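Local coordinates for protein glutamine synthetase (Helicobacter pylori, PDB 5ZLI) that belongs to the glutamine synthetase family, joins a beta-Grasp domain to a catalytic domain in each chain, and assembles into a complex of twelve subunits, at residues 130-135 with 285-290; 141-146 with 268-273; 146-151 with 260-265; 291-296 with 359-364. All coordinates share one frame; numbering follows the deposited sequence.

Interaction 1: residues 130-135 with 285-290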
loop_
_atom_site.group_PDB
_atom_site.type_symbol
_atom_site.label_atom_id
_atom_site.label_comp_id
_atom_site.label_asym_id
_atom_site.label_seq_id
_atom_site.Cartn_x
_atom_site.Cartn_y
_atom_site.Cartn_z
ATOM N N LEU B 130 41.053 -38.468 -49.219
ATOM C CA LEU B 130 40.633 -39.319 -48.106
ATOM C C LEU B 130 39.122 -39.554 -48.110
ATOM O O LEU B 130 38.661 -40.617 -47.678
ATOM C CB LEU B 130 41.119 -38.722 -46.783
ATOM C CG LEU B 130 42.647 -38.622 -46.832
ATOM C CD1 LEU B 130 43.223 -37.939 -45.597
ATOM C CD2 LEU B 130 43.292 -39.989 -47.096
ATOM N N GLY B 131 38.335 -38.531 -48.476
ATOM C CA GLY B 131 36.885 -38.630 -48.500
ATOM C C GLY B 131 36.221 -37.743 -49.539
ATOM O O GLY B 131 36.852 -36.868 -50.136
ATOM N N ASP B 132 34.917 -37.978 -49.744
ATOM C CA ASP B 132 34.086 -37.110 -50.593
ATOM C C ASP B 132 33.263 -36.134 -49.763
ATOM O O ASP B 132 33.271 -34.920 -50.002
ATOM C CB ASP B 132 33.044 -37.877 -51.437
ATOM C CG ASP B 132 33.633 -38.842 -52.450
ATOM O OD1 ASP B 132 34.820 -38.745 -52.867
ATOM O OD2 ASP B 132 32.821 -39.668 -52.903
ATOM N N VAL B 133 32.518 -36.672 -48.808
ATOM C CA VAL B 133 31.619 -35.922 -47.952
ATOM C C VAL B 133 32.061 -36.137 -46.518
ATOM O O VAL B 133 32.717 -37.133 -46.210
ATOM C CB VAL B 133 30.162 -36.384 -48.149
ATOM C CG1 VAL B 133 29.212 -35.428 -47.447
ATOM C CG2 VAL B 133 29.823 -36.537 -49.615
ATOM N N ALA B 134 31.782 -35.166 -45.653
ATOM C CA ALA B 134 31.937 -35.342 -44.211
ATOM C C ALA B 134 30.604 -34.985 -43.576
ATOM O O ALA B 134 30.194 -33.819 -43.617
ATOM C CB ALA B 134 33.068 -34.498 -43.631
ATOM N N TYR B 135 29.902 -35.990 -43.043
ATOM C CA TYR B 135 28.561 -35.795 -42.501
ATOM C C TYR B 135 28.618 -35.455 -41.020
ATOM O O TYR B 135 29.251 -36.179 -40.243
ATOM C CB TYR B 135 27.727 -37.057 -42.704
ATOM C CG TYR B 135 27.279 -37.270 -44.120
ATOM C CD1 TYR B 135 26.277 -36.482 -44.663
ATOM C CD2 TYR B 135 27.836 -38.269 -44.919
ATOM C CE1 TYR B 135 25.833 -36.668 -45.970
ATOM C CE2 TYR B 135 27.394 -38.473 -46.233
ATOM C CZ TYR B 135 26.385 -37.658 -46.751
ATOM O OH TYR B 135 25.909 -37.810 -48.033
ATOM N N TRP B 285 32.330 -40.156 -45.573
ATOM C CA TRP B 285 31.982 -41.075 -46.644
ATOM C C TRP B 285 32.774 -40.708 -47.890
ATOM O O TRP B 285 33.242 -39.577 -48.051
ATOM C CB TRP B 285 30.487 -41.062 -46.983
ATOM C CG TRP B 285 29.606 -41.473 -45.862
ATOM C CD1 TRP B 285 29.716 -41.100 -44.561
ATOM C CD2 TRP B 285 28.496 -42.369 -45.929
ATOM N NE1 TRP B 285 28.730 -41.688 -43.813
ATOM C CE2 TRP B 285 27.972 -42.479 -44.632
ATOM C CE3 TRP B 285 27.895 -43.089 -46.961
ATOM C CZ2 TRP B 285 26.872 -43.280 -44.333
ATOM C CZ3 TRP B 285 26.806 -43.880 -46.670
ATOM C CH2 TRP B 285 26.306 -43.974 -45.363
ATOM N N LYS B 286 32.946 -41.686 -48.765
ATOM C CA LYS B 286 33.588 -41.442 -50.048
ATOM C C LYS B 286 33.013 -42.432 -51.033
ATOM O O LYS B 286 32.901 -43.619 -50.725
ATOM C CB LYS B 286 35.120 -41.566 -49.983
ATOM C CG LYS B 286 35.871 -41.304 -51.312
ATOM C CD LYS B 286 37.383 -41.454 -51.090
ATOM C CE LYS B 286 38.248 -41.114 -52.311
ATOM N NZ LYS B 286 38.439 -42.267 -53.229
ATOM N N ASN B 287 32.610 -41.920 -52.187
ATOM C CA ASN B 287 32.083 -42.740 -53.254
ATOM C C ASN B 287 30.933 -43.607 -52.735
ATOM O O ASN B 287 30.733 -44.736 -53.183
ATOM C CB ASN B 287 33.210 -43.555 -53.922
ATOM C CG ASN B 287 34.330 -42.657 -54.553
ATOM O OD1 ASN B 287 34.081 -41.529 -55.003
ATOM N ND2 ASN B 287 35.550 -43.180 -54.601
ATOM N N ASN B 288 30.174 -43.062 -51.773
ATOM C CA ASN B 288 28.984 -43.680 -51.183
ATOM C C ASN B 288 29.300 -44.897 -50.319
ATOM O O ASN B 288 28.420 -45.701 -50.028
ATOM C CB ASN B 288 27.948 -44.046 -52.249
ATOM C CG ASN B 288 27.222 -42.830 -52.800
ATOM O OD1 ASN B 288 27.795 -41.741 -52.915
ATOM N ND2 ASN B 288 25.949 -43.008 -53.136
ATOM N N GLU B 289 30.536 -45.054 -49.882
ATOM C CA GLU B 289 30.881 -46.048 -48.880
ATOM C C GLU B 289 31.174 -45.308 -47.584
ATOM O O GLU B 289 31.656 -44.173 -47.610
ATOM C CB GLU B 289 32.087 -46.911 -49.322
ATOM C CG GLU B 289 33.462 -46.199 -49.458
ATOM C CD GLU B 289 34.210 -46.523 -50.776
ATOM O OE1 GLU B 289 33.587 -47.092 -51.711
ATOM O OE2 GLU B 289 35.420 -46.190 -50.890
ATOM N N ASN B 290 30.847 -45.914 -46.450
ATOM C CA ASN B 290 31.037 -45.239 -45.180
ATOM C C ASN B 290 32.377 -45.686 -44.625
ATOM O O ASN B 290 32.481 -46.765 -44.040
ATOM C CB ASN B 290 29.892 -45.553 -44.226
ATOM C CG ASN B 290 30.004 -44.798 -42.916
ATOM O OD1 ASN B 290 31.081 -44.347 -42.531
ATOM N ND2 ASN B 290 28.875 -44.623 -42.238
#
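W285 O accepts two backbone N-H groups, from D132 N at 2.9 Å and from V133 N at 3.1 Å. The first donor lies in the carbonyl plane on a lone pair; the second stands 35° out of that plane. Two successive residues thus face W285, a classic beta bulge at the start of strand 133-145 where it pairs antiparallel with strand 278-286. The return bond, W285 N to V133 O at 3.1 Å, completes the hydrogen-bonded V133-W285 pair. From within the bulge the D132 carboxylate turns to the type I' turn K286-E289, with CG anti to its carbonyl carbon (chi1 -63°). There OD2 is placed implausibly close to N287 N, so that bond is doubtful, while OD1 lies beside K286 CG. Two residues along the strand from V133, the edge of the Y135 ring meets one face of the W285 indole, the planes 82° apart, with Y135 CD2 3.4 Å from W285 CD1. N290 CB covers the opposite indole face, and S283 OG holds W285 NE1. Backbone bonds to W285 therefore set the register, and the T-shaped ring pair adds an aromatic contact along the same strands.

Interaction 2: residues 141-146 with 268-273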
loop_
_atom_site.group_PDB
_atom_site.type_symbol
_atom_site.label_atom_id
_atom_site.label_comp_id
_atom_site.label_asym_id
_atom_site.label_seq_id
_atom_site.Cartn_x
_atom_site.Cartn_y
_atom_site.Cartn_z
ATOM N N GLU B 141 21.054 -29.352 -27.181
ATOM C CA GLU B 141 20.218 -29.175 -26.000
ATOM C C GLU B 141 20.136 -27.694 -25.639
ATOM O O GLU B 141 21.108 -26.942 -25.792
ATOM C CB GLU B 141 20.757 -29.998 -24.818
ATOM C CG GLU B 141 20.886 -31.502 -25.132
ATOM C CD GLU B 141 21.480 -32.363 -23.997
ATOM O OE1 GLU B 141 22.277 -31.841 -23.188
ATOM O OE2 GLU B 141 21.218 -33.594 -23.976
ATOM N N PHE B 142 18.960 -27.288 -25.155
ATOM C CA PHE B 142 18.666 -25.900 -24.842
ATOM C C PHE B 142 17.737 -25.825 -23.646
ATOM O O PHE B 142 17.368 -26.829 -23.048
ATOM C CB PHE B 142 18.024 -25.192 -26.014
ATOM C CG PHE B 142 16.731 -25.807 -26.442
ATOM C CD1 PHE B 142 15.560 -25.521 -25.780
ATOM C CD2 PHE B 142 16.696 -26.648 -27.538
ATOM C CE1 PHE B 142 14.370 -26.090 -26.187
ATOM C CE2 PHE B 142 15.537 -27.186 -27.951
ATOM C CZ PHE B 142 14.353 -26.917 -27.268
ATOM N N PHE B 143 17.397 -24.601 -23.283
ATOM C CA PHE B 143 16.566 -24.310 -22.133
ATOM C C PHE B 143 15.550 -23.266 -22.536
ATOM O O PHE B 143 15.854 -22.334 -23.282
ATOM C CB PHE B 143 17.360 -23.760 -20.949
ATOM C CG PHE B 143 18.085 -24.793 -20.158
ATOM C CD1 PHE B 143 17.462 -25.421 -19.078
ATOM C CD2 PHE B 143 19.391 -25.132 -20.475
ATOM C CE1 PHE B 143 18.123 -26.382 -18.338
ATOM C CE2 PHE B 143 20.069 -26.087 -19.736
ATOM C CZ PHE B 143 19.439 -26.719 -18.662
ATOM N N ILE B 144 14.363 -23.381 -21.998
ATOM C CA ILE B 144 13.357 -22.374 -22.205
ATOM C C ILE B 144 12.995 -21.853 -20.843
ATOM O O ILE B 144 12.446 -22.585 -20.018
ATOM C CB ILE B 144 12.140 -22.911 -22.938
ATOM C CG1 ILE B 144 12.577 -23.284 -24.358
ATOM C CG2 ILE B 144 10.983 -21.890 -22.807
ATOM C CD1 ILE B 144 11.446 -23.469 -25.347
ATOM N N PHE B 145 13.383 -20.628 -20.572
ATOM C CA PHE B 145 13.119 -20.005 -19.293
ATOM C C PHE B 145 11.945 -19.028 -19.385
ATOM O O PHE B 145 11.467 -18.679 -20.469
ATOM C CB PHE B 145 14.406 -19.339 -18.795
ATOM C CG PHE B 145 15.521 -20.325 -18.438
ATOM C CD1 PHE B 145 15.280 -21.380 -17.534
ATOM C CD2 PHE B 145 16.797 -20.182 -18.977
ATOM C CE1 PHE B 145 16.284 -22.269 -17.184
ATOM C CE2 PHE B 145 17.818 -21.066 -18.631
ATOM C CZ PHE B 145 17.563 -22.106 -17.738
ATOM N N ASP B 146 11.436 -18.629 -18.217
ATOM C CA ASP B 146 10.434 -17.561 -18.156
ATOM C C ASP B 146 11.081 -16.192 -18.080
ATOM O O ASP B 146 10.572 -15.221 -18.654
ATOM C CB ASP B 146 9.488 -17.740 -16.957
ATOM C CG ASP B 146 8.705 -19.021 -17.028
ATOM O OD1 ASP B 146 8.379 -19.422 -18.168
ATOM O OD2 ASP B 146 8.393 -19.608 -15.965
ATOM N N LYS B 268 25.976 -24.017 -19.291
ATOM C CA LYS B 268 25.616 -24.295 -17.893
ATOM C C LYS B 268 24.930 -23.101 -17.218
ATOM O O LYS B 268 25.567 -22.310 -16.513
ATOM C CB LYS B 268 26.865 -24.722 -17.119
ATOM C CG LYS B 268 26.641 -25.276 -15.721
ATOM C CD LYS B 268 26.199 -26.726 -15.768
ATOM C CE LYS B 268 26.611 -27.460 -14.537
ATOM N NZ LYS B 268 26.020 -28.792 -14.612
ATOM N N PRO B 269 23.600 -22.944 -17.402
ATOM C CA PRO B 269 22.880 -21.868 -16.691
ATOM C C PRO B 269 22.518 -22.177 -15.250
ATOM O O PRO B 269 22.367 -21.262 -14.442
ATOM C CB PRO B 269 21.603 -21.689 -17.515
ATOM C CG PRO B 269 21.373 -23.016 -18.140
ATOM C CD PRO B 269 22.753 -23.574 -18.440
ATOM N N LEU B 270 22.359 -23.442 -14.902
ATOM C CA LEU B 270 21.934 -23.817 -13.563
ATOM C C LEU B 270 23.071 -24.565 -12.903
ATOM O O LEU B 270 23.527 -25.585 -13.430
ATOM C CB LEU B 270 20.691 -24.705 -13.592
ATOM C CG LEU B 270 19.477 -24.180 -14.347
ATOM C CD1 LEU B 270 18.419 -25.261 -14.430
ATOM C CD2 LEU B 270 18.945 -22.982 -13.644
ATOM N N TYR B 271 23.509 -24.071 -11.747
ATOM C CA TYR B 271 24.437 -24.844 -10.943
ATOM C C TYR B 271 23.719 -26.082 -10.413
ATOM O O TYR B 271 22.537 -26.043 -10.063
ATOM C CB TYR B 271 25.003 -24.009 -9.802
ATOM C CG TYR B 271 26.060 -24.747 -9.030
ATOM C CD1 TYR B 271 27.259 -25.101 -9.625
ATOM C CD2 TYR B 271 25.853 -25.124 -7.709
ATOM C CE1 TYR B 271 28.245 -25.792 -8.924
ATOM C CE2 TYR B 271 26.825 -25.823 -6.999
ATOM C CZ TYR B 271 28.021 -26.151 -7.613
ATOM O OH TYR B 271 28.997 -26.841 -6.914
ATOM N N GLY B 272 24.413 -27.198 -10.418
ATOM C CA GLY B 272 23.839 -28.393 -9.840
ATOM C C GLY B 272 22.821 -29.113 -10.692
ATOM O O GLY B 272 22.171 -30.045 -10.194
ATOM N N ASP B 273 22.686 -28.744 -11.966
ATOM C CA ASP B 273 21.857 -29.509 -12.874
ATOM C C ASP B 273 22.616 -29.654 -14.181
ATOM O O ASP B 273 23.674 -29.045 -14.379
ATOM C CB ASP B 273 20.487 -28.883 -13.096
ATOM C CG ASP B 273 19.411 -29.940 -13.397
ATOM O OD1 ASP B 273 19.764 -31.137 -13.580
ATOM O OD2 ASP B 273 18.214 -29.574 -13.404
#
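F143 and P269 are the closest residues of the two backbones, their CA atoms 8.7 Å apart, so strand 133-145 and the loop 268-273 meet through side chains and share no hydrogen bond. The strand belongs to the large mixed sheet of the catalytic domain; the loop follows strand 262-264, its neighbour in that sheet, and makes a type II turn from L270 to D273. F143 and F145, two residues apart on the strand, both point toward the loop. Each has CG anti to its carbonyl carbon (chi1 -79° and -67°), which extends the two rings in the same general direction, with F143 CB lying over one face of the F145 ring. P269 fits against both in different ways. Its CG sits over one face of the F143 ring, 4.0 Å from the ring centroid and 25° off the normal, a CH-pi contact offset toward the rim. The same CG meets the F145 ring at its edge, in the ring plane. L270 adds its two methyl branches, CD1 against F143 and CD2 near F145, and V161 of strand 156-162 touches both F145 and L270. The four touching residues are all buried and entirely apolar in their side chains. Y479 of a second subunit also packs on F145. L270 CD1 stands 4.1 Å from F143 CE1.

Interaction 3: residues 146-151 with 260-265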
loop_
_atom_site.group_PDB
_atom_site.type_symbol
_atom_site.label_atom_id
_atom_site.label_comp_id
_atom_site.label_asym_id
_atom_site.label_seq_id
_atom_site.Cartn_x
_atom_site.Cartn_y
_atom_site.Cartn_z
ATOM N N ASP B 146 11.436 -18.629 -18.217
ATOM C CA ASP B 146 10.434 -17.561 -18.156
ATOM C C ASP B 146 11.081 -16.192 -18.080
ATOM O O ASP B 146 10.572 -15.221 -18.654
ATOM C CB ASP B 146 9.488 -17.740 -16.957
ATOM C CG ASP B 146 8.705 -19.021 -17.028
ATOM O OD1 ASP B 146 8.379 -19.422 -18.168
ATOM O OD2 ASP B 146 8.393 -19.608 -15.965
ATOM N N SER B 147 12.190 -16.118 -17.359
ATOM C CA SER B 147 12.822 -14.860 -17.031
ATOM C C SER B 147 14.320 -15.049 -16.880
ATOM O O SER B 147 14.801 -16.090 -16.429
ATOM C CB SER B 147 12.246 -14.301 -15.726
ATOM O OG SER B 147 12.965 -13.160 -15.269
ATOM N N ILE B 148 15.048 -14.013 -17.242
ATOM C CA ILE B 148 16.470 -13.937 -16.983
ATOM C C ILE B 148 16.734 -12.505 -16.537
ATOM O O ILE B 148 16.157 -11.577 -17.099
ATOM C CB ILE B 148 17.288 -14.372 -18.217
ATOM C CG1 ILE B 148 18.745 -13.926 -18.084
ATOM C CG2 ILE B 148 16.591 -13.966 -19.478
ATOM C CD1 ILE B 148 19.445 -14.551 -16.872
ATOM N N LYS B 149 17.451 -12.332 -15.425
ATOM C CA LYS B 149 17.744 -11.000 -14.897
ATOM C C LYS B 149 19.225 -10.930 -14.595
ATOM O O LYS B 149 19.766 -11.825 -13.940
ATOM C CB LYS B 149 16.946 -10.683 -13.632
ATOM C CG LYS B 149 15.428 -10.649 -13.816
ATOM C CD LYS B 149 14.746 -9.893 -12.677
ATOM C CE LYS B 149 13.298 -10.372 -12.502
ATOM N NZ LYS B 149 12.643 -9.816 -11.280
ATOM N N ILE B 150 19.883 -9.879 -15.070
ATOM C CA ILE B 150 21.328 -9.770 -14.967
ATOM C C ILE B 150 21.713 -8.385 -14.477
ATOM O O ILE B 150 20.984 -7.407 -14.663
ATOM C CB ILE B 150 22.020 -10.087 -16.306
ATOM C CG1 ILE B 150 21.407 -11.323 -16.949
ATOM C CG2 ILE B 150 23.505 -10.273 -16.116
ATOM C CD1 ILE B 150 21.764 -11.424 -18.387
ATOM N N LYS B 151 22.861 -8.314 -13.814
ATOM C CA LYS B 151 23.389 -7.055 -13.311
ATOM C C LYS B 151 24.905 -7.146 -13.291
ATOM O O LYS B 151 25.459 -8.018 -12.604
ATOM C CB LYS B 151 22.839 -6.754 -11.910
ATOM C CG LYS B 151 23.257 -5.432 -11.336
ATOM C CD LYS B 151 22.531 -4.266 -11.934
ATOM C CE LYS B 151 22.960 -2.978 -11.261
ATOM N NZ LYS B 151 22.815 -3.096 -9.786
ATOM N N GLY B 260 6.008 -15.830 -25.249
ATOM C CA GLY B 260 6.299 -15.099 -24.026
ATOM C C GLY B 260 7.420 -15.594 -23.128
ATOM O O GLY B 260 7.409 -15.318 -21.930
ATOM N N LYS B 261 8.415 -16.284 -23.677
ATOM C CA LYS B 261 9.524 -16.826 -22.886
ATOM C C LYS B 261 10.892 -16.427 -23.449
ATOM O O LYS B 261 11.017 -15.530 -24.293
ATOM C CB LYS B 261 9.403 -18.355 -22.833
ATOM C CG LYS B 261 7.962 -18.872 -22.679
ATOM C CD LYS B 261 7.867 -19.968 -21.687
ATOM C CE LYS B 261 6.444 -20.216 -21.271
ATOM N NZ LYS B 261 6.530 -20.890 -19.950
ATOM N N THR B 262 11.940 -17.075 -22.987
ATOM C CA THR B 262 13.278 -16.696 -23.408
ATOM C C THR B 262 14.126 -17.947 -23.383
ATOM O O THR B 262 14.132 -18.664 -22.381
ATOM C CB THR B 262 13.872 -15.607 -22.504
ATOM O OG1 THR B 262 15.293 -15.531 -22.711
ATOM C CG2 THR B 262 13.530 -15.854 -21.034
ATOM N N ALA B 263 14.791 -18.227 -24.491
ATOM C CA ALA B 263 15.554 -19.451 -24.670
ATOM C C ALA B 263 17.038 -19.179 -24.489
ATOM O O ALA B 263 17.467 -18.035 -24.423
ATOM C CB ALA B 263 15.284 -20.027 -26.059
ATOM N N THR B 264 17.821 -20.249 -24.382
ATOM C CA THR B 264 19.283 -20.159 -24.406
ATOM C C THR B 264 19.854 -21.512 -24.783
ATOM O O THR B 264 19.303 -22.554 -24.402
ATOM C CB THR B 264 19.929 -19.727 -23.064
ATOM O OG1 THR B 264 21.353 -19.997 -23.084
ATOM C CG2 THR B 264 19.338 -20.459 -21.918
ATOM N N PHE B 265 20.942 -21.492 -25.554
ATOM C CA PHE B 265 21.719 -22.706 -25.728
ATOM C C PHE B 265 23.020 -22.699 -24.921
ATOM O O PHE B 265 23.867 -23.576 -25.149
ATOM C CB PHE B 265 22.020 -22.943 -27.187
ATOM C CG PHE B 265 20.815 -23.240 -28.032
ATOM C CD1 PHE B 265 19.938 -22.239 -28.389
ATOM C CD2 PHE B 265 20.622 -24.493 -28.566
ATOM C CE1 PHE B 265 18.891 -22.503 -29.210
ATOM C CE2 PHE B 265 19.573 -24.750 -29.388
ATOM C CZ PHE B 265 18.712 -23.773 -29.712
#
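D146 opens the contact with a salt bridge: its OD1 accepts from K261 NZ at 3.0 Å, met nearly along the C-O direction. The two side chains run side by side and point the same way, with K261 CD and CE also passing alongside OD1, and a bend at chi2 (-136°) brings the lysine to the carboxylate. D146 and S147 both face D162 on strand 156-162, a classic beta bulge where strand 147-153 begins. Here T262 CG2 packs against the peptide that joins them, 3.8 Å from D146 O and 3.9 Å from S147 N. At I148 the side chain crosses that of T262 at about a right angle, with I148 CG2 3.8 Å from T262 OG1. Three chains meet at this small seam, for the T262 hydroxyl is hydrogen-bonded with Y479 OH of a second subunit and F180 O of a third, and the same Y479 packs on I148. No backbone bond joins the two segments; each is held by its own strand partners. Segment 260-265 leaves helix 238-258 through a Schellman motif, with G260 at positive phi as its C-prime residue, and its strand 262-264 pairs with strand 133-145, while strand 147-153 continues past D146 to form a two-stranded antiparallel hairpin with strand 156-162.

Interaction 4: residues 291-296 with 359-364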
loop_
_atom_site.group_PDB
_atom_site.type_symbol
_atom_site.label_atom_id
_atom_site.label_comp_id
_atom_site.label_asym_id
_atom_site.label_seq_id
_atom_site.Cartn_x
_atom_site.Cartn_y
_atom_site.Cartn_z
ATOM N N LEU B 291 33.367 -44.800 -44.683
ATOM C CA LEU B 291 34.708 -45.212 -44.307
ATOM C C LEU B 291 34.856 -45.468 -42.814
ATOM O O LEU B 291 35.880 -46.025 -42.398
ATOM C CB LEU B 291 35.749 -44.180 -44.754
ATOM C CG LEU B 291 36.194 -44.104 -46.218
ATOM C CD1 LEU B 291 35.031 -43.872 -47.116
ATOM C CD2 LEU B 291 37.227 -43.035 -46.397
ATOM N N PHE B 292 33.859 -45.125 -42.005
ATOM C CA PHE B 292 33.983 -45.325 -40.572
ATOM C C PHE B 292 33.609 -46.729 -40.162
ATOM O O PHE B 292 34.052 -47.197 -39.115
ATOM C CB PHE B 292 33.104 -44.328 -39.822
ATOM C CG PHE B 292 33.805 -43.054 -39.491
ATOM C CD1 PHE B 292 34.763 -42.537 -40.352
ATOM C CD2 PHE B 292 33.531 -42.381 -38.315
ATOM C CE1 PHE B 292 35.434 -41.369 -40.054
ATOM C CE2 PHE B 292 34.195 -41.201 -38.010
ATOM C CZ PHE B 292 35.150 -40.694 -38.893
ATOM N N SER B 293 32.829 -47.413 -40.977
ATOM C CA SER B 293 32.426 -48.780 -40.706
ATOM C C SER B 293 33.485 -49.762 -41.194
ATOM O O SER B 293 33.937 -49.695 -42.339
ATOM C CB SER B 293 31.096 -49.055 -41.384
ATOM O OG SER B 293 31.261 -48.948 -42.780
ATOM N N GLY B 294 33.838 -50.693 -40.333
ATOM C CA GLY B 294 34.771 -51.730 -40.680
ATOM C C GLY B 294 34.663 -52.784 -39.616
ATOM O O GLY B 294 33.677 -52.824 -38.875
ATOM N N GLU B 295 35.712 -53.609 -39.488
ATOM C CA GLU B 295 35.680 -54.643 -38.457
ATOM C C GLU B 295 36.908 -54.605 -37.557
ATOM O O GLU B 295 37.101 -55.515 -36.746
ATOM C CB GLU B 295 35.457 -56.048 -39.056
ATOM C CG GLU B 295 34.106 -56.188 -39.809
ATOM C CD GLU B 295 32.892 -56.317 -38.847
ATOM O OE1 GLU B 295 32.893 -57.257 -38.017
ATOM O OE2 GLU B 295 31.945 -55.483 -38.915
ATOM N N THR B 296 37.691 -53.530 -37.636
ATOM C CA THR B 296 38.788 -53.320 -36.704
ATOM C C THR B 296 38.294 -53.336 -35.260
ATOM O O THR B 296 38.934 -53.928 -34.383
ATOM C CB THR B 296 39.495 -52.009 -37.051
ATOM O OG1 THR B 296 39.732 -51.957 -38.470
ATOM C CG2 THR B 296 40.812 -51.860 -36.282
ATOM N N ILE B 359 25.077 -48.821 -34.559
ATOM C CA ILE B 359 26.323 -49.007 -35.306
ATOM C C ILE B 359 26.205 -50.045 -36.423
ATOM O O ILE B 359 26.996 -50.990 -36.517
ATOM C CB ILE B 359 27.477 -49.313 -34.322
ATOM C CG1 ILE B 359 28.829 -49.241 -35.015
ATOM C CG2 ILE B 359 27.310 -50.679 -33.620
ATOM C CD1 ILE B 359 29.728 -48.255 -34.357
ATOM N N SER B 360 25.189 -49.897 -37.264
ATOM C CA SER B 360 25.171 -50.542 -38.575
ATOM C C SER B 360 26.289 -50.028 -39.488
ATOM O O SER B 360 27.084 -49.170 -39.087
ATOM C CB SER B 360 23.797 -50.330 -39.239
ATOM O OG SER B 360 23.846 -50.437 -40.661
ATOM N N LYS B 361 26.347 -50.561 -40.716
ATOM C CA LYS B 361 27.238 -50.046 -41.754
ATOM C C LYS B 361 26.860 -48.621 -42.141
ATOM O O LYS B 361 27.651 -47.687 -41.977
ATOM C CB LYS B 361 27.183 -50.969 -42.983
ATOM C CG LYS B 361 28.303 -50.774 -44.028
ATOM C CD LYS B 361 29.636 -51.303 -43.497
ATOM C CE LYS B 361 30.535 -51.957 -44.550
ATOM N NZ LYS B 361 31.852 -52.365 -43.945
ATOM N N ASN B 362 25.654 -48.439 -42.678
ATOM C CA ASN B 362 25.206 -47.109 -43.075
ATOM C C ASN B 362 25.258 -46.104 -41.944
ATOM O O ASN B 362 25.289 -44.899 -42.206
ATOM C CB ASN B 362 23.774 -47.162 -43.626
ATOM C CG ASN B 362 23.716 -47.653 -45.057
ATOM O OD1 ASN B 362 24.728 -47.671 -45.753
ATOM N ND2 ASN B 362 22.529 -48.066 -45.504
ATOM N N SER B 363 25.243 -46.559 -40.698
ATOM C CA SER B 363 25.161 -45.650 -39.566
ATOM C C SER B 363 26.433 -45.566 -38.744
ATOM O O SER B 363 26.459 -44.810 -37.764
ATOM C CB SER B 363 24.021 -46.079 -38.634
ATOM O OG SER B 363 24.423 -47.196 -37.860
ATOM N N ALA B 364 27.488 -46.281 -39.115
ATOM C CA ALA B 364 28.687 -46.253 -38.297
ATOM C C ALA B 364 29.167 -44.817 -38.149
ATOM O O ALA B 364 29.153 -44.043 -39.112
ATOM C CB ALA B 364 29.764 -47.135 -38.906
#
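S293 is the tight centre of the contact: its CB lies 3.4 Å from A364 CB on one hand and 3.4 Å from K361 CD on the other. The serine points toward segment 359-364 with OG between the backbone N and the carbonyl carbon (chi1 64°), which sets the hydroxyl beside the aliphatic chain of K361. The polar need of that oxygen is met by a hydrogen bond with N290 O, at the end of the preceding strand 289-290. F292 adds a looser touch, its CB 4.0 Å from A364 O, while its ring leads away to F307 and F366. Two loops of the catalytic domain are joined here: 291-296 runs from strand 289-290 toward helix 302-313, whereas the loop 359-364 makes a type I turn from K361 to A364 before strand 366-368. N290 ND2 probably hydrogen-bonds to A364 O, so the same asparagine residue reaches both loops. Toward solvent the contact thins out. The exposed K361 chain, bent at chi2 and chi3, carries NZ past S293 to 4.4 Å from G294 CA. The carboxylate of E295, also exposed, stays 5.9 Å from that ammonium group, measured from OE2 to K361 NZ, an opposite charge near but not in contact.

Overall arrangement
The four contacts fall into two clusters within the catalytic domain. Interactions 1 and 4 lie together, centres 12 Å apart, and touch through N290 and A364. Interactions 2 and 3 have centres 10 Å apart, share D146, and are joined by backbone bonds between strands 133-145 and 262-264. Between the clusters, interactions 1 and 2 are centred 37 Å apart, yet strand 133-145 serves both, beginning at one and ending at the other. Along the chain, the span bridged by interaction 1 encloses that of interaction 2, which encloses that of interaction 3; interaction 4 follows. The interaction 2 and 3 end of the sheet meets other subunits, whereas no other chain touches interactions 1 and 4.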